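Side-chain contacts in MdcA (Pseudomonas aeruginosa, PDB 5VIT), which probably transfers the acyl carrier protein from acetate to malonate as the alpha subunit of malonate decarboxylase: residues P86-R90 against P91-D95; Q345-G348 against Q349-D353; K532-A535 against E536-E539. All coordinates share one frame; numbering follows the deposited sequence.

In the fold
Each of the three contacts closes only a single local turn, and they follow one another in series along the chain, so none nests in or crosses another. Contact 1 (86-95) comes first, where strand 81-85 of the parallel sheet gives way to helix 91-98. Contact 2 (345-353) is the end of helix 341-350, just before strand 354-357 in the mixed sheet; it lies on the opposite side of the chain's centre from contact 1, yet their nearest atoms are about 9 Å apart. Contact 3 (532-539), near the C terminus, starts helix 534-540. It lies farther out, its centre about 31 Å from that of contact 1 and 30 Å from that of contact 2.

Contact 1 (P86-R90 against P91-D95); sequences PSVGR and PEHLD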
# COMPACT_ATOMS: atom_id res chain seq x y z
N PRO A 86 23.13 -31.38 -6.68
CA PRO A 86 22.22 -30.38 -6.11
C PRO A 86 22.73 -28.96 -6.36
O PRO A 86 21.97 -28.10 -6.83
CB PRO A 86 22.20 -30.72 -4.62
CG PRO A 86 22.52 -32.19 -4.57
CD PRO A 86 23.48 -32.43 -5.70
N SER A 87 24.00 -28.74 -6.07
CA SER A 87 24.64 -27.44 -6.24
C SER A 87 25.93 -27.60 -7.05
O SER A 87 26.76 -28.44 -6.73
CB SER A 87 24.91 -26.81 -4.87
OG SER A 87 25.77 -25.68 -4.96
N VAL A 88 26.08 -26.80 -8.11
CA VAL A 88 27.25 -26.89 -8.98
C VAL A 88 28.10 -25.64 -8.83
O VAL A 88 28.10 -24.78 -9.71
CB VAL A 88 26.87 -27.04 -10.48
CG1 VAL A 88 28.10 -27.32 -11.33
CG2 VAL A 88 25.87 -28.14 -10.66
N GLY A 89 28.80 -25.53 -7.70
CA GLY A 89 29.50 -24.30 -7.36
C GLY A 89 31.01 -24.26 -7.54
O GLY A 89 31.59 -23.20 -7.77
N ARG A 90 31.65 -25.42 -7.44
CA ARG A 90 33.11 -25.51 -7.43
C ARG A 90 33.72 -25.65 -8.83
O ARG A 90 33.15 -26.30 -9.70
CB ARG A 90 33.53 -26.68 -6.54
CG ARG A 90 32.96 -26.58 -5.13
CD ARG A 90 34.02 -26.12 -4.15
NE ARG A 90 35.19 -26.98 -4.23
CZ ARG A 90 36.35 -26.73 -3.63
NH1 ARG A 90 36.48 -25.62 -2.91
NH2 ARG A 90 37.38 -27.56 -3.76
N PRO A 91 34.90 -25.03 -9.05
CA PRO A 91 35.59 -25.08 -10.36
C PRO A 91 35.80 -26.49 -10.94
O PRO A 91 35.63 -26.66 -12.15
CB PRO A 91 36.94 -24.40 -10.07
CG PRO A 91 36.98 -24.15 -8.56
CD PRO A 91 35.55 -24.09 -8.12
N GLU A 92 36.15 -27.47 -10.10
CA GLU A 92 36.36 -28.85 -10.58
C GLU A 92 35.08 -29.47 -11.14
O GLU A 92 35.13 -30.43 -11.92
CB GLU A 92 36.87 -29.77 -9.47
CG GLU A 92 37.59 -29.10 -8.35
CD GLU A 92 36.65 -28.56 -7.33
OE1 GLU A 92 36.05 -29.35 -6.56
OE2 GLU A 92 36.50 -27.32 -7.30
N HIS A 93 33.94 -28.96 -10.68
CA HIS A 93 32.65 -29.48 -11.10
C HIS A 93 32.49 -29.28 -12.61
O HIS A 93 32.15 -30.22 -13.34
CB HIS A 93 31.52 -28.79 -10.34
CG HIS A 93 31.52 -29.08 -8.86
ND1 HIS A 93 30.81 -28.33 -7.95
CD2 HIS A 93 32.14 -30.05 -8.15
CE1 HIS A 93 30.98 -28.83 -6.74
NE2 HIS A 93 31.79 -29.87 -6.83
N LEU A 94 32.76 -28.07 -13.07
CA LEU A 94 32.65 -27.79 -14.49
C LEU A 94 33.92 -28.16 -15.25
O LEU A 94 33.88 -28.35 -16.47
CB LEU A 94 32.29 -26.33 -14.71
CG LEU A 94 30.94 -25.93 -14.11
CD1 LEU A 94 30.55 -24.57 -14.61
CD2 LEU A 94 29.86 -26.95 -14.43
N ASP A 95 35.04 -28.28 -14.54
CA ASP A 95 36.26 -28.83 -15.15
C ASP A 95 35.96 -30.18 -15.81
O ASP A 95 36.41 -30.44 -16.92
CB ASP A 95 37.37 -28.97 -14.10
CG ASP A 95 38.02 -27.63 -13.75
OD1 ASP A 95 37.96 -26.69 -14.57
OD2 ASP A 95 38.59 -27.50 -12.64
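Arg-90 reaches over His-93 and Glu-92 where the loop runs into helix 91-98. Its CB lies over one face of the imidazole, a CH-pi contact 3.5 Å from the centroid of the His-93 ring and 18° off the ring normal. The same Arg-90 CB is 3.1 Å from Glu-92 OE2. CG, set beside the backbone N by chi1 of -55°, comes 3.4 Å from His-93 CE1. Bends at chi2 and chi3, on either side of CD, then carry NE to the carboxylate: a salt bridge of 3.4 Å joins Arg-90 NE to Glu-92 OE2, and a weak hydrogen bond runs from the same nitrogen to OE1. At the tip, Arg-90 NH2 approaches Glu-92 OE1 to 3.6 Å without a bond. The two flat groups stand 75° apart, so they do not pair side by side. Glu-92 OE1 has a firmer partner in Ser-67 OG, and the guanidinium makes a cation-pi contact with Tyr-221. The backbone closes the turn, with His-93 N donating to Arg-90 O at 2.9 Å from above the carbonyl plane. On the apolar side Val-88 CG1 meets Leu-94 CD2 at 3.6 Å, the side chains crossing at about a right angle. This strand-to-helix turn follows strand 81-85 of the parallel sheet: Val-88 packs on strand 102-107, Leu-94 on helix 114-122, and the Arg-90 side faces helix 64-70.

Contact 2 (Q345-G348 against Q349-D353); sequences QLAG and QYAVD
Gln-349 takes up the helical bonding where its N donates to Gln-345 O at 2.9 Å. The side chain of Gln-345 points elsewhere, its NE2 bonded to a malonate ion that probably came from the crystallisation liquor. That of Gln-349 runs out fully extended, CG anti to the backbone N (chi1 169°). Tyr-350 N reaches Leu-346 O at 3.0 Å. One turn apart, the two side chains meet at an angle, Leu-346 CD1 coming to the edge of the phenol ring near its plane, 3.9 Å from Tyr-350 CD1. Ala-351 gives the last of the three i to i-4 bonds, its N 2.9 Å from Ala-347 O, while the methyls of the two alanines are only loosely matched. Ala-351 is also where the backbone leaves helical angles. Val-352 turns back toward the helix and sets CG1 3.8 Å from Gly-348 O; it and Ala-347 both pack on Thr-290 of strand 288-290. Lys-415 NZ bonds Gly-348 O and, weakly, Gln-349 O, a positive charge that would be expected to ease the negative end of the helix dipole. By Asp-353 the chain is about to enter strand 354-357. This is the C-terminal turn of a helix leading into a sheet strand, as in alpha/beta folds.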
# COMPACT_ATOMS: atom_id res chain seq x y z
N GLN A 345 13.10 -29.38 3.29
CA GLN A 345 12.43 -28.92 2.08
C GLN A 345 10.97 -29.42 2.05
O GLN A 345 10.05 -28.67 1.71
CB GLN A 345 13.20 -29.40 0.84
CG GLN A 345 14.50 -28.64 0.58
CD GLN A 345 14.27 -27.27 -0.00
OE1 GLN A 345 13.22 -27.00 -0.60
NE2 GLN A 345 15.24 -26.38 0.16
N LEU A 346 10.77 -30.67 2.44
CA LEU A 346 9.42 -31.19 2.56
C LEU A 346 8.60 -30.33 3.52
O LEU A 346 7.44 -30.01 3.27
CB LEU A 346 9.46 -32.64 3.04
CG LEU A 346 8.04 -33.18 3.25
CD1 LEU A 346 7.42 -33.44 1.87
CD2 LEU A 346 8.02 -34.42 4.16
N ALA A 347 9.21 -29.96 4.64
CA ALA A 347 8.50 -29.19 5.65
C ALA A 347 8.22 -27.79 5.13
O ALA A 347 7.13 -27.25 5.34
CB ALA A 347 9.29 -29.15 6.94
N GLY A 348 9.21 -27.23 4.42
CA GLY A 348 9.07 -25.92 3.79
C GLY A 348 7.92 -25.86 2.79
O GLY A 348 7.24 -24.83 2.65
N GLN A 349 7.70 -26.97 2.09
CA GLN A 349 6.54 -27.05 1.20
C GLN A 349 5.20 -27.19 1.97
O GLN A 349 4.29 -26.40 1.83
CB GLN A 349 6.68 -28.22 0.21
CG GLN A 349 5.35 -28.48 -0.53
CD GLN A 349 5.38 -29.62 -1.53
OE1 GLN A 349 6.32 -30.43 -1.56
NE2 GLN A 349 4.35 -29.71 -2.35
N TYR A 350 5.11 -28.21 2.82
CA TYR A 350 3.80 -28.69 3.26
C TYR A 350 3.33 -28.18 4.62
O TYR A 350 2.13 -28.21 4.91
CB TYR A 350 3.81 -30.22 3.30
CG TYR A 350 3.20 -30.91 2.10
CD1 TYR A 350 3.98 -31.68 1.24
CD2 TYR A 350 1.84 -30.84 1.85
CE1 TYR A 350 3.42 -32.33 0.16
CE2 TYR A 350 1.27 -31.47 0.78
CZ TYR A 350 2.06 -32.22 -0.07
OH TYR A 350 1.47 -32.88 -1.13
N ALA A 351 4.28 -27.75 5.45
CA ALA A 351 4.02 -27.55 6.88
C ALA A 351 4.21 -26.10 7.34
O ALA A 351 4.13 -25.79 8.53
CB ALA A 351 4.92 -28.47 7.69
N VAL A 352 4.44 -25.20 6.40
CA VAL A 352 4.79 -23.83 6.74
C VAL A 352 3.83 -22.81 6.08
O VAL A 352 3.38 -23.04 4.97
CB VAL A 352 6.29 -23.64 6.38
CG1 VAL A 352 6.56 -22.45 5.47
CG2 VAL A 352 7.14 -23.69 7.64
N ASP A 353 3.48 -21.72 6.79
CA ASP A 353 2.50 -20.73 6.29
C ASP A 353 2.97 -19.96 5.06
O ASP A 353 2.16 -19.49 4.24
CB ASP A 353 2.17 -19.65 7.35
CG ASP A 353 1.45 -20.19 8.57
OD1 ASP A 353 0.95 -21.31 8.51
OD2 ASP A 353 1.40 -19.48 9.61

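Contact 3 (K532-A535 against E536-E539); sequences KSIA and ELVE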
# COMPACT_ATOMS: atom_id res chain seq x y z
N LYS A 532 24.56 -4.89 14.07
CA LYS A 532 25.01 -4.06 12.93
C LYS A 532 26.14 -4.68 12.12
O LYS A 532 26.51 -4.15 11.06
CB LYS A 532 25.48 -2.69 13.42
CG LYS A 532 24.43 -1.60 13.39
CD LYS A 532 23.66 -1.61 14.63
CE LYS A 532 22.70 -0.47 14.69
NZ LYS A 532 21.82 -0.76 15.83
N SER A 533 26.69 -5.79 12.61
CA SER A 533 27.93 -6.34 12.08
C SER A 533 28.07 -7.80 12.48
O SER A 533 27.37 -8.25 13.38
CB SER A 533 29.14 -5.56 12.59
OG SER A 533 29.22 -5.71 14.01
N ILE A 534 28.98 -8.51 11.84
CA ILE A 534 29.32 -9.86 12.26
C ILE A 534 29.78 -9.91 13.72
O ILE A 534 29.32 -10.75 14.50
CB ILE A 534 30.41 -10.43 11.35
CG1 ILE A 534 29.84 -10.62 9.93
CG2 ILE A 534 30.92 -11.75 11.89
CD1 ILE A 534 28.78 -11.72 9.85
N ALA A 535 30.65 -8.99 14.11
CA ALA A 535 31.14 -8.94 15.50
C ALA A 535 29.98 -8.80 16.49
O ALA A 535 30.03 -9.37 17.59
CB ALA A 535 32.14 -7.80 15.68
N GLU A 536 28.93 -8.07 16.11
CA GLU A 536 27.78 -7.92 17.00
C GLU A 536 26.93 -9.18 17.02
O GLU A 536 26.28 -9.48 18.02
CB GLU A 536 26.94 -6.69 16.61
CG GLU A 536 27.69 -5.37 16.84
CD GLU A 536 26.78 -4.15 16.99
OE1 GLU A 536 25.57 -4.23 16.68
OE2 GLU A 536 27.29 -3.10 17.41
N LEU A 537 26.94 -9.92 15.91
CA LEU A 537 26.30 -11.22 15.88
C LEU A 537 27.01 -12.17 16.85
O LEU A 537 26.37 -12.91 17.59
CB LEU A 537 26.28 -11.80 14.44
CG LEU A 537 25.31 -11.13 13.44
CD1 LEU A 537 25.30 -11.80 12.05
CD2 LEU A 537 23.89 -11.06 13.99
N VAL A 538 28.35 -12.14 16.88
CA VAL A 538 29.10 -13.01 17.78
C VAL A 538 28.75 -12.68 19.22
O VAL A 538 28.52 -13.56 20.05
CB VAL A 538 30.62 -12.90 17.56
CG1 VAL A 538 31.37 -13.74 18.59
CG2 VAL A 538 30.98 -13.34 16.14
N GLU A 539 28.64 -11.38 19.50
CA GLU A 539 28.26 -10.88 20.81
C GLU A 539 26.91 -11.39 21.27
O GLU A 539 26.75 -11.84 22.40
CB GLU A 539 28.25 -9.36 20.82
CG GLU A 539 29.37 -8.75 21.58
CD GLU A 539 29.33 -9.12 23.04
OE1 GLU A 539 28.39 -8.70 23.74
OE2 GLU A 539 30.26 -9.85 23.48
O HOH W 1 23.53 -2.44 17.53
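Ser-533 and Glu-536 lock the first turn of helix 534-540 between them, and the cap is its tight part. Ser-533 OG, turned between its backbone N and carbonyl carbon (chi1 64°), accepts from Glu-536 N at 3.2 Å, an N-H that also leans weakly on Ser-533 O. The same hydroxyl oxygen, Ser-533 OG, lies 3.2 Å from Glu-536 CG, and Ser-533 O receives Leu-537 N at 3.1 Å. Glu-536 in turn sends its carboxylate back along the chain: OE1 takes the N-H of Lys-532 at 2.9 Å, approached from above the carboxylate plane. Ile-534 and Leu-537 make a buried but lighter apolar touch, CD1 to CD1 at 4.1 Å, and rest on Asp-229 and Pro-230 respectively. On the looser, polar side Lys-532 NZ and Glu-536 OE1 are joined through a water instead of directly. The water accepts from Lys-532 NZ at 2.9 Å and donates to Glu-536 OE1 at 2.8 Å; NZ itself is also held by Leu-529 O. Ala-535 and Glu-539 are exposed, linked by a regular backbone bond. The arrangement is a serine N-cap with an acid three residues on, resembling a capping box, except that the acid bonds the N-H one residue before the cap.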